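Aspartate aminotransferase (Giardia lamblia, PDB 3MEB) probably catalyses the reversible transfer of an amino group from L-aspartate to 2-oxoglutarate, giving oxaloacetate and L-glutamate, with pyridoxal 5'-phosphate as cofactor. Local coordinates at residues E147-H158 with S203-P214; S127-F138 with V269-K277. One frame throughout, in Å; residues are numbered along the deposited sequence.

Contact 1: E147-H158 with S203-P214; sequences EFYMPSTTWPNH and SIFLFHACAHNP. With SO4 (sulfate ion), chain C.
Two neighbouring parallel strands of the large mixed sheet, 148-151 and 204-208, run on into loops that reach the pyridoxal phosphate pocket. Their ladder is regular: Ile-204 N donates to Glu-147 O, Tyr-149 N to Ile-204 O, and Leu-206 N to Tyr-149 O (2.9 Å, 172° at the hydrogen). On one sheet face the rings of Tyr-149 and Phe-205 form an offset stack, centroids 4.7 Å apart and planes at 18°; on the other, Phe-148 rests obliquely on Ile-204 CG2 and Leu-206 CB. Leu-206, CG anti to its N (chi1 -174°), sets CD2 over one face of the His-158 ring in a CH-pi contact. Thr-154 OG1 bonds both His-208 NE2 (2.9 Å) and His-158 ND1 (2.8 Å), while His-158 NE2 is hydrogen-bonded to Asp-241. His-212 NE2 donates to Thr-153 O from above the carbonyl plane, with ND1 bonded to Ser-215. Trp-155 NE1 and Asn-213 ND2 hydrogen-bond sulfate O1, and Arg-419 fixes the amide flip through Asn-213 OD1. The chain from His-208 to Asp-241 probably fixes the His-158 ring, positioning Asp-241 from a second shell; the sulfate, also bound by Arg-419, Lys-277 and Gly-57 N, probably marks the substrate carboxylate site, as in other aspartate aminotransferases.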
loop_
_atom_site.group_PDB
_atom_site.type_symbol
_atom_site.label_atom_id
_atom_site.label_comp_id
_atom_site.label_asym_id
_atom_site.label_seq_id
_atom_site.Cartn_x
_atom_site.Cartn_y
_atom_site.Cartn_z
ATOM N N GLU A 147 6.835 -6.720 -25.434
ATOM C CA GLU A 147 6.091 -7.907 -25.051
ATOM C C GLU A 147 6.546 -8.364 -23.685
ATOM O O GLU A 147 7.727 -8.268 -23.372
ATOM C CB GLU A 147 6.326 -9.053 -26.020
ATOM C CG GLU A 147 6.240 -8.691 -27.473
ATOM C CD GLU A 147 4.906 -8.956 -28.071
ATOM O OE1 GLU A 147 3.884 -8.847 -27.347
ATOM O OE2 GLU A 147 4.903 -9.284 -29.269
ATOM N N PHE A 148 5.601 -8.849 -22.880
ATOM C CA PHE A 148 5.869 -9.343 -21.531
ATOM C C PHE A 148 5.627 -10.850 -21.495
ATOM O O PHE A 148 4.537 -11.296 -21.881
ATOM C CB PHE A 148 4.912 -8.681 -20.564
ATOM C CG PHE A 148 5.301 -8.839 -19.133
ATOM C CD1 PHE A 148 5.040 -10.019 -18.459
ATOM C CD2 PHE A 148 5.915 -7.791 -18.455
ATOM C CE1 PHE A 148 5.407 -10.178 -17.144
ATOM C CE2 PHE A 148 6.271 -7.934 -17.145
ATOM C CZ PHE A 148 5.995 -9.132 -16.480
ATOM N N TYR A 149 6.608 -11.615 -21.025
ATOM C CA TYR A 149 6.568 -13.085 -21.063
ATOM C C TYR A 149 6.554 -13.689 -19.649
ATOM O O TYR A 149 7.421 -13.397 -18.825
ATOM C CB TYR A 149 7.788 -13.633 -21.829
ATOM C CG TYR A 149 7.683 -13.488 -23.317
ATOM C CD1 TYR A 149 7.344 -14.572 -24.136
ATOM C CD2 TYR A 149 7.952 -12.293 -23.921
ATOM C CE1 TYR A 149 7.257 -14.431 -25.510
ATOM C CE2 TYR A 149 7.855 -12.155 -25.316
ATOM C CZ TYR A 149 7.513 -13.203 -26.082
ATOM O OH TYR A 149 7.429 -12.998 -27.443
ATOM N N MET A 150 5.539 -14.483 -19.350
ATOM C CA MET A 150 5.465 -15.170 -18.074
ATOM C C MET A 150 5.908 -16.607 -18.250
ATOM O O MET A 150 5.719 -17.157 -19.320
ATOM C CB MET A 150 4.043 -15.211 -17.567
ATOM C CG MET A 150 3.315 -13.898 -17.580
ATOM S SD MET A 150 2.775 -13.496 -15.950
ATOM C CE MET A 150 1.861 -11.971 -16.266
ATOM N N PRO A 151 6.488 -17.237 -17.203
ATOM C CA PRO A 151 6.640 -18.691 -17.303
ATOM C C PRO A 151 5.250 -19.363 -17.418
ATOM O O PRO A 151 4.241 -18.800 -16.900
ATOM C CB PRO A 151 7.329 -19.060 -15.989
ATOM C CG PRO A 151 6.969 -17.919 -15.047
ATOM C CD PRO A 151 6.854 -16.725 -15.875
ATOM N N SER A 152 5.171 -20.512 -18.109
ATOM C CA SER A 152 3.875 -21.151 -18.387
ATOM C C SER A 152 3.125 -21.640 -17.125
ATOM O O SER A 152 1.900 -21.849 -17.161
ATOM C CB SER A 152 4.009 -22.276 -19.419
ATOM O OG SER A 152 4.977 -23.235 -19.024
ATOM N N THR A 153 3.878 -21.837 -16.041
ATOM C CA THR A 153 3.341 -21.999 -14.707
ATOM C C THR A 153 3.975 -20.913 -13.856
ATOM O O THR A 153 5.191 -20.711 -13.911
ATOM C CB THR A 153 3.719 -23.413 -14.156
ATOM O OG1 THR A 153 2.996 -24.389 -14.914
ATOM C CG2 THR A 153 3.367 -23.585 -12.726
ATOM N N THR A 154 3.146 -20.197 -13.084
ATOM C CA THR A 154 3.594 -19.057 -12.276
ATOM C C THR A 154 2.611 -18.779 -11.145
ATOM O O THR A 154 1.572 -19.424 -11.027
ATOM C CB THR A 154 3.786 -17.811 -13.159
ATOM O OG1 THR A 154 4.675 -16.889 -12.509
ATOM C CG2 THR A 154 2.442 -17.114 -13.516
ATOM N N TRP A 155 2.935 -17.820 -10.299
ATOM C CA TRP A 155 2.056 -17.456 -9.200
ATOM C C TRP A 155 0.767 -16.843 -9.758
ATOM O O TRP A 155 0.851 -15.841 -10.503
ATOM C CB TRP A 155 2.763 -16.405 -8.372
ATOM C CG TRP A 155 2.157 -16.073 -7.042
ATOM C CD1 TRP A 155 1.782 -16.944 -6.038
ATOM C CD2 TRP A 155 1.974 -14.748 -6.521
ATOM N NE1 TRP A 155 1.365 -16.228 -4.928
ATOM C CE2 TRP A 155 1.460 -14.881 -5.208
ATOM C CE3 TRP A 155 2.210 -13.465 -7.035
ATOM C CZ2 TRP A 155 1.154 -13.767 -4.411
ATOM C CZ3 TRP A 155 1.902 -12.344 -6.229
ATOM C CH2 TRP A 155 1.375 -12.513 -4.946
ATOM N N PRO A 156 -0.419 -17.420 -9.397
ATOM C CA PRO A 156 -1.667 -16.969 -9.987
ATOM C C PRO A 156 -1.867 -15.471 -9.951
ATOM O O PRO A 156 -2.349 -14.887 -10.933
ATOM C CB PRO A 156 -2.734 -17.688 -9.142
ATOM C CG PRO A 156 -2.111 -18.966 -8.805
ATOM C CD PRO A 156 -0.620 -18.656 -8.607
ATOM N N ASN A 157 -1.458 -14.826 -8.863
ATOM C CA ASN A 157 -1.715 -13.399 -8.756
ATOM C C ASN A 157 -0.947 -12.565 -9.767
ATOM O O ASN A 157 -1.342 -11.392 -10.025
ATOM C CB ASN A 157 -1.444 -12.867 -7.347
ATOM C CG ASN A 157 -2.104 -11.510 -7.107
ATOM O OD1 ASN A 157 -3.193 -11.224 -7.684
ATOM N ND2 ASN A 157 -1.492 -10.684 -6.223
ATOM N N HIS A 158 0.132 -13.129 -10.329
ATOM C CA HIS A 158 0.837 -12.460 -11.395
ATOM C C HIS A 158 -0.124 -12.092 -12.545
ATOM O O HIS A 158 0.011 -11.005 -13.132
ATOM C CB HIS A 158 1.988 -13.295 -12.006
ATOM C CG HIS A 158 3.233 -13.379 -11.183
ATOM N ND1 HIS A 158 4.119 -14.434 -11.310
ATOM C CD2 HIS A 158 3.772 -12.545 -10.262
ATOM C CE1 HIS A 158 5.126 -14.257 -10.476
ATOM N NE2 HIS A 158 4.961 -13.104 -9.852
ATOM N N SER A 203 12.336 -7.750 -25.291
ATOM C CA SER A 203 11.136 -8.213 -24.613
ATOM C C SER A 203 11.417 -8.320 -23.102
ATOM O O SER A 203 12.572 -8.291 -22.689
ATOM C CB SER A 203 10.692 -9.553 -25.199
ATOM O OG SER A 203 10.207 -9.346 -26.511
ATOM N N ILE A 204 10.359 -8.445 -22.299
ATOM C CA ILE A 204 10.474 -8.513 -20.847
ATOM C C ILE A 204 10.147 -9.941 -20.397
ATOM O O ILE A 204 9.126 -10.498 -20.821
ATOM C CB ILE A 204 9.490 -7.533 -20.168
ATOM C CG1 ILE A 204 9.715 -6.095 -20.637
ATOM C CG2 ILE A 204 9.597 -7.604 -18.630
ATOM C CD1 ILE A 204 8.478 -5.178 -20.489
ATOM N N PHE A 205 11.013 -10.543 -19.586
ATOM C CA PHE A 205 10.780 -11.900 -19.101
ATOM C C PHE A 205 10.675 -11.874 -17.621
ATOM O O PHE A 205 11.586 -11.399 -16.951
ATOM C CB PHE A 205 11.896 -12.866 -19.569
ATOM C CG PHE A 205 11.794 -13.185 -21.024
ATOM C CD1 PHE A 205 11.087 -14.277 -21.461
ATOM C CD2 PHE A 205 12.299 -12.304 -21.971
ATOM C CE1 PHE A 205 10.937 -14.515 -22.813
ATOM C CE2 PHE A 205 12.158 -12.551 -23.320
ATOM C CZ PHE A 205 11.481 -13.660 -23.729
ATOM N N LEU A 206 9.548 -12.361 -17.112
ATOM C CA LEU A 206 9.371 -12.510 -15.674
ATOM C C LEU A 206 9.991 -13.826 -15.246
ATOM O O LEU A 206 9.712 -14.884 -15.861
ATOM C CB LEU A 206 7.871 -12.495 -15.327
ATOM C CG LEU A 206 7.481 -12.492 -13.855
ATOM C CD1 LEU A 206 7.906 -11.217 -13.112
ATOM C CD2 LEU A 206 5.954 -12.678 -13.775
ATOM N N PHE A 207 10.869 -13.750 -14.245
ATOM C CA PHE A 207 11.582 -14.910 -13.725
ATOM C C PHE A 207 11.381 -14.936 -12.249
ATOM O O PHE A 207 11.371 -13.886 -11.601
ATOM C CB PHE A 207 13.101 -14.786 -13.923
ATOM C CG PHE A 207 13.553 -14.930 -15.333
ATOM C CD1 PHE A 207 13.355 -16.122 -16.025
ATOM C CD2 PHE A 207 14.182 -13.878 -15.977
ATOM C CE1 PHE A 207 13.775 -16.238 -17.378
ATOM C CE2 PHE A 207 14.617 -13.987 -17.280
ATOM C CZ PHE A 207 14.411 -15.166 -17.988
ATOM N N HIS A 208 11.216 -16.110 -11.698
ATOM C CA HIS A 208 11.357 -16.287 -10.247
ATOM C C HIS A 208 12.838 -16.476 -9.932
ATOM O O HIS A 208 13.517 -17.287 -10.564
ATOM C CB HIS A 208 10.567 -17.507 -9.791
ATOM C CG HIS A 208 9.106 -17.430 -10.080
ATOM N ND1 HIS A 208 8.147 -17.759 -9.151
ATOM C CD2 HIS A 208 8.432 -17.140 -11.225
ATOM C CE1 HIS A 208 6.948 -17.639 -9.693
ATOM N NE2 HIS A 208 7.090 -17.282 -10.960
ATOM N N ALA A 209 13.349 -15.746 -8.950
ATOM C CA ALA A 209 14.782 -15.755 -8.635
ATOM C C ALA A 209 15.247 -17.123 -8.121
ATOM O O ALA A 209 16.349 -17.601 -8.460
ATOM C CB ALA A 209 15.079 -14.659 -7.589
ATOM N N CYS A 210 14.389 -17.746 -7.316
ATOM C CA CYS A 210 14.601 -19.076 -6.755
ATOM C C CYS A 210 13.285 -19.534 -6.156
ATOM O O CYS A 210 12.424 -18.719 -5.961
ATOM C CB CYS A 210 15.689 -19.072 -5.672
ATOM S SG CYS A 210 15.417 -18.149 -4.153
ATOM N N ALA A 211 13.157 -20.819 -5.841
ATOM C CA ALA A 211 11.931 -21.371 -5.235
ATOM C C ALA A 211 10.693 -20.996 -6.060
ATOM O O ALA A 211 9.732 -20.464 -5.542
ATOM C CB ALA A 211 11.808 -20.926 -3.738
ATOM N N HIS A 212 10.736 -21.286 -7.359
ATOM C CA HIS A 212 9.620 -21.051 -8.242
ATOM C C HIS A 212 8.308 -21.551 -7.611
ATOM O O HIS A 212 8.219 -22.647 -7.064
ATOM C CB HIS A 212 9.843 -21.731 -9.572
ATOM C CG HIS A 212 8.704 -21.601 -10.530
ATOM N ND1 HIS A 212 7.673 -22.513 -10.578
ATOM C CD2 HIS A 212 8.446 -20.679 -11.489
ATOM C CE1 HIS A 212 6.838 -22.168 -11.546
ATOM N NE2 HIS A 212 7.279 -21.054 -12.105
ATOM N N ASN A 213 7.311 -20.684 -7.664
ATOM C CA ASN A 213 6.004 -20.893 -7.026
ATOM C C ASN A 213 5.008 -20.957 -8.185
ATOM O O ASN A 213 4.848 -19.960 -8.867
ATOM C CB ASN A 213 5.746 -19.712 -6.131
ATOM C CG ASN A 213 4.444 -19.781 -5.419
ATOM O OD1 ASN A 213 3.609 -20.652 -5.663
ATOM N ND2 ASN A 213 4.255 -18.837 -4.507
ATOM N N PRO A 214 4.324 -22.103 -8.387
ATOM C CA PRO A 214 4.073 -23.163 -7.409
ATOM C C PRO A 214 4.891 -24.452 -7.506
ATOM O O PRO A 214 4.749 -25.310 -6.622
ATOM C CB PRO A 214 2.613 -23.484 -7.685
ATOM C CG PRO A 214 2.550 -23.419 -9.219
ATOM C CD PRO A 214 3.493 -22.293 -9.598
HETATM S S SO4 C . 1.521 -17.689 -1.525
HETATM O O1 SO4 C . 1.799 -18.178 -2.894
HETATM O O2 SO4 C . 0.724 -18.630 -0.750
HETATM O O3 SO4 C . 2.787 -17.420 -0.883
HETATM O O4 SO4 C . 0.802 -16.446 -1.686
HETATM O O HOH W 1 8.976 -6.937 -27.268
#

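Contact 2: S127-F138 with V269-K277; sequences SGTGSLHIGFEF and VLVAQSFSK. With SO4 (sulfate ion), chain E; SO4 (sulfate ion), chain C.
Helix 127-138 packs on strand 269-274 nearly antiparallel, at 161°, and the axes close to 6.5 Å, with Gly-128 CA 4.3 Å from Ser-274 CA. Small residues allow this approach: Ala-272 points its CB at the helix, where it meets Ser-131 CB at 3.7 Å and Leu-132 CD2 at 3.9 Å. Farther along, Leu-270 CD2 lies against the backbone of Gly-135, 4.0 Å from its O, and obliquely beside the Phe-138 ring. Ser-131 OG turns back to Ser-127 O from above the carbonyl plane, while Ser-131 N supplies the helical bond. This is the phosphate end of the pyridoxal phosphate site of an aspartate aminotransferase: the helix N-terminus and the turn after the strand enclose an anion, here a sulfate. Thr-129 N donates to its O4 at 3.0 Å and Gly-128 N weakly to O1; the hydroxyls of Thr-129, Ser-274 and Ser-276 also face it. Ser-274 OG, anti to its own N (chi1 161°), accepts from Ser-276 N at 3.0 Å, an ST turn that holds the two together next to the anion. Arg-285 of the same chain and Tyr-90 of the second subunit also hydrogen-bond the sulfate, and the helix dipole would probably favour the negative charge. Lys-277, at the Schiff-base lysine position of this family, bends at chi2 and chi4, and NZ hydrogen-bonds O3 of the other sulfate, the one held by Trp-155 and Asn-213.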
loop_
_atom_site.group_PDB
_atom_site.type_symbol
_atom_site.label_atom_id
_atom_site.label_comp_id
_atom_site.label_asym_id
_atom_site.label_seq_id
_atom_site.Cartn_x
_atom_site.Cartn_y
_atom_site.Cartn_z
ATOM N N SER A 127 5.605 -4.592 -0.207
ATOM C CA SER A 127 6.073 -5.965 -0.332
ATOM C C SER A 127 6.178 -6.409 -1.784
ATOM O O SER A 127 6.267 -5.579 -2.708
ATOM C CB SER A 127 5.169 -6.894 0.506
ATOM O OG SER A 127 5.819 -8.113 0.815
ATOM N N GLY A 128 6.147 -7.717 -1.990
ATOM C CA GLY A 128 6.288 -8.269 -3.317
ATOM C C GLY A 128 5.242 -7.785 -4.295
ATOM O O GLY A 128 5.554 -7.433 -5.438
ATOM N N THR A 129 3.990 -7.877 -3.869
ATOM C CA THR A 129 2.868 -7.558 -4.741
ATOM C C THR A 129 2.942 -6.118 -5.193
ATOM O O THR A 129 2.730 -5.833 -6.386
ATOM C CB THR A 129 1.483 -7.898 -4.095
ATOM O OG1 THR A 129 1.442 -9.299 -3.750
ATOM C CG2 THR A 129 0.331 -7.587 -5.070
ATOM N N GLY A 130 3.171 -5.212 -4.238
ATOM C CA GLY A 130 3.204 -3.778 -4.524
ATOM C C GLY A 130 4.422 -3.429 -5.365
ATOM O O GLY A 130 4.390 -2.494 -6.167
ATOM N N SER A 131 5.491 -4.202 -5.182
ATOM C CA SER A 131 6.707 -4.029 -6.004
ATOM C C SER A 131 6.419 -4.463 -7.452
ATOM O O SER A 131 6.767 -3.741 -8.384
ATOM C CB SER A 131 7.882 -4.761 -5.374
ATOM O OG SER A 131 8.196 -4.246 -4.094
ATOM N N LEU A 132 5.694 -5.575 -7.638
ATOM C CA LEU A 132 5.306 -6.041 -8.981
ATOM C C LEU A 132 4.380 -5.074 -9.653
ATOM O O LEU A 132 4.547 -4.789 -10.823
ATOM C CB LEU A 132 4.602 -7.411 -8.922
ATOM C CG LEU A 132 5.441 -8.609 -8.434
ATOM C CD1 LEU A 132 4.549 -9.705 -7.853
ATOM C CD2 LEU A 132 6.403 -9.153 -9.579
ATOM N N HIS A 133 3.341 -4.649 -8.946
ATOM C CA HIS A 133 2.456 -3.637 -9.480
ATOM C C HIS A 133 3.226 -2.433 -10.061
ATOM O O HIS A 133 3.055 -2.097 -11.235
ATOM C CB HIS A 133 1.399 -3.175 -8.465
ATOM C CG HIS A 133 0.597 -2.010 -8.940
ATOM N ND1 HIS A 133 -0.312 -2.102 -9.976
ATOM C CD2 HIS A 133 0.589 -0.716 -8.543
ATOM C CE1 HIS A 133 -0.837 -0.910 -10.201
ATOM N NE2 HIS A 133 -0.301 -0.050 -9.352
ATOM N N ILE A 134 4.034 -1.804 -9.224
ATOM C CA ILE A 134 4.735 -0.568 -9.602
ATOM C C ILE A 134 5.770 -0.832 -10.700
ATOM O O ILE A 134 5.917 -0.019 -11.628
ATOM C CB ILE A 134 5.395 0.132 -8.382
ATOM C CG1 ILE A 134 4.311 0.658 -7.437
ATOM C CG2 ILE A 134 6.306 1.307 -8.839
ATOM C CD1 ILE A 134 3.447 1.799 -8.031
ATOM N N GLY A 135 6.421 -1.992 -10.626
ATOM C CA GLY A 135 7.420 -2.366 -11.614
ATOM C C GLY A 135 6.789 -2.722 -12.967
ATOM O O GLY A 135 7.259 -2.270 -14.027
ATOM N N PHE A 136 5.672 -3.447 -12.941
ATOM C CA PHE A 136 4.893 -3.711 -14.178
ATOM C C PHE A 136 4.441 -2.402 -14.853
ATOM O O PHE A 136 4.582 -2.209 -16.092
ATOM C CB PHE A 136 3.668 -4.576 -13.869
ATOM C CG PHE A 136 3.960 -6.033 -13.633
ATOM C CD1 PHE A 136 5.240 -6.495 -13.335
ATOM C CD2 PHE A 136 2.919 -6.958 -13.656
ATOM C CE1 PHE A 136 5.463 -7.848 -13.076
ATOM C CE2 PHE A 136 3.150 -8.295 -13.391
ATOM C CZ PHE A 136 4.412 -8.735 -13.103
ATOM N N GLU A 137 3.861 -1.508 -14.058
ATOM C CA GLU A 137 3.410 -0.228 -14.555
ATOM C C GLU A 137 4.592 0.625 -15.021
ATOM O O GLU A 137 4.507 1.307 -16.048
ATOM C CB GLU A 137 2.617 0.534 -13.486
ATOM C CG GLU A 137 2.208 1.937 -13.888
ATOM C CD GLU A 137 1.528 2.685 -12.760
ATOM O OE1 GLU A 137 2.034 2.683 -11.592
ATOM O OE2 GLU A 137 0.500 3.324 -13.049
ATOM N N PHE A 138 5.699 0.558 -14.303
ATOM C CA PHE A 138 6.919 1.296 -14.698
ATOM C C PHE A 138 7.313 0.948 -16.142
ATOM O O PHE A 138 7.577 1.810 -16.961
ATOM C CB PHE A 138 8.042 0.964 -13.716
ATOM C CG PHE A 138 9.376 1.617 -14.035
ATOM C CD1 PHE A 138 9.695 2.856 -13.502
ATOM C CD2 PHE A 138 10.324 0.955 -14.790
ATOM C CE1 PHE A 138 10.949 3.462 -13.760
ATOM C CE2 PHE A 138 11.577 1.558 -15.068
ATOM C CZ PHE A 138 11.886 2.815 -14.550
ATOM N N VAL A 269 17.950 -5.442 -15.428
ATOM C CA VAL A 269 16.966 -6.170 -14.626
ATOM C C VAL A 269 16.096 -5.270 -13.775
ATOM O O VAL A 269 16.470 -4.132 -13.456
ATOM C CB VAL A 269 17.646 -7.195 -13.705
ATOM C CG1 VAL A 269 18.768 -7.945 -14.454
ATOM C CG2 VAL A 269 18.127 -6.551 -12.406
ATOM N N LEU A 270 14.891 -5.752 -13.470
ATOM C CA LEU A 270 14.154 -5.313 -12.313
ATOM C C LEU A 270 14.097 -6.470 -11.291
ATOM O O LEU A 270 14.184 -7.665 -11.655
ATOM C CB LEU A 270 12.738 -4.862 -12.697
ATOM C CG LEU A 270 12.607 -3.504 -13.434
ATOM C CD1 LEU A 270 12.964 -3.569 -14.872
ATOM C CD2 LEU A 270 11.159 -3.029 -13.326
ATOM N N VAL A 271 13.972 -6.104 -10.023
ATOM C CA VAL A 271 13.779 -7.070 -8.932
ATOM C C VAL A 271 12.650 -6.544 -8.043
ATOM O O VAL A 271 12.723 -5.402 -7.521
ATOM C CB VAL A 271 15.035 -7.260 -8.079
ATOM C CG1 VAL A 271 14.813 -8.257 -6.978
ATOM C CG2 VAL A 271 16.285 -7.687 -8.963
ATOM N N ALA A 272 11.619 -7.371 -7.873
ATOM C CA ALA A 272 10.558 -7.126 -6.906
ATOM C C ALA A 272 10.889 -7.981 -5.690
ATOM O O ALA A 272 10.846 -9.222 -5.751
ATOM C CB ALA A 272 9.237 -7.505 -7.465
ATOM N N GLN A 273 11.286 -7.334 -4.617
ATOM C CA GLN A 273 11.913 -8.015 -3.464
ATOM C C GLN A 273 10.990 -7.987 -2.253
ATOM O O GLN A 273 10.689 -6.905 -1.748
ATOM C CB GLN A 273 13.247 -7.336 -3.168
ATOM C CG GLN A 273 13.975 -7.861 -1.891
ATOM C CD GLN A 273 15.214 -7.053 -1.551
ATOM O OE1 GLN A 273 15.308 -5.865 -1.880
ATOM N NE2 GLN A 273 16.149 -7.674 -0.858
ATOM N N SER A 274 10.506 -9.144 -1.820
ATOM C CA SER A 274 9.583 -9.261 -0.659
ATOM C C SER A 274 10.310 -9.698 0.605
ATOM O O SER A 274 11.193 -10.569 0.548
ATOM C CB SER A 274 8.478 -10.284 -0.983
ATOM O OG SER A 274 7.811 -10.784 0.188
ATOM N N PHE A 275 9.963 -9.076 1.725
ATOM C CA PHE A 275 10.417 -9.509 3.055
ATOM C C PHE A 275 9.275 -10.170 3.869
ATOM O O PHE A 275 9.384 -10.382 5.078
ATOM C CB PHE A 275 11.029 -8.322 3.803
ATOM C CG PHE A 275 12.189 -7.661 3.070
ATOM C CD1 PHE A 275 13.260 -8.418 2.640
ATOM C CD2 PHE A 275 12.188 -6.287 2.788
ATOM C CE1 PHE A 275 14.352 -7.817 1.937
ATOM C CE2 PHE A 275 13.248 -5.679 2.088
ATOM C CZ PHE A 275 14.345 -6.456 1.679
ATOM N N SER A 276 8.223 -10.603 3.185
ATOM C CA SER A 276 7.110 -11.293 3.856
ATOM C C SER A 276 7.520 -12.648 4.451
ATOM O O SER A 276 7.090 -13.014 5.569
ATOM C CB SER A 276 5.963 -11.545 2.888
ATOM O OG SER A 276 5.282 -10.346 2.581
ATOM N N LYS A 277 8.316 -13.403 3.708
ATOM C CA LYS A 277 8.599 -14.769 4.108
ATOM C C LYS A 277 9.930 -14.881 4.837
ATOM O O LYS A 277 9.997 -15.469 5.908
ATOM C CB LYS A 277 8.563 -15.700 2.906
ATOM C CG LYS A 277 7.147 -15.881 2.329
ATOM C CD LYS A 277 6.962 -15.093 1.101
ATOM C CE LYS A 277 5.777 -15.631 0.296
ATOM N NZ LYS A 277 4.467 -15.644 1.008
HETATM S S SO4 E . 3.770 -10.390 -0.757
HETATM O O1 SO4 E . 5.153 -10.348 -1.173
HETATM O O2 SO4 E . 3.256 -11.680 -1.152
HETATM O O3 SO4 E . 3.665 -10.310 0.698
HETATM O O4 SO4 E . 3.001 -9.369 -1.441
HETATM S S SO4 C . 1.521 -17.689 -1.525
HETATM O O1 SO4 C . 1.799 -18.178 -2.894
HETATM O O2 SO4 C . 0.724 -18.630 -0.750
HETATM O O3 SO4 C . 2.787 -17.420 -0.883
HETATM O O4 SO4 C . 0.802 -16.446 -1.686
#

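In the fold
Both contacts are buried and both rest on the same mixed sheet, but they join different elements. Contact 1 pairs two adjacent strands and their trailing loops, so its chemistry runs from backbone ladder and stacked rings to a histidine network. Contact 2 lays a helix on a strand, with sparse, small-residue packing and polar groups gathered at one end. Helix 127-142 leads to strand 148-151, and the contacts touch: Trp-155 CH2 lies 3.4 Å from Thr-129 OG1, and Phe-148 meets the Phe-136 ring edge-to-face. Contact 2 lies nearer the second subunit, which reaches nine of its residues against two in contact 1. It forms the cofactor's phosphate end, contact 1 the probable substrate-carboxylate end, whose sulfate is reached from both.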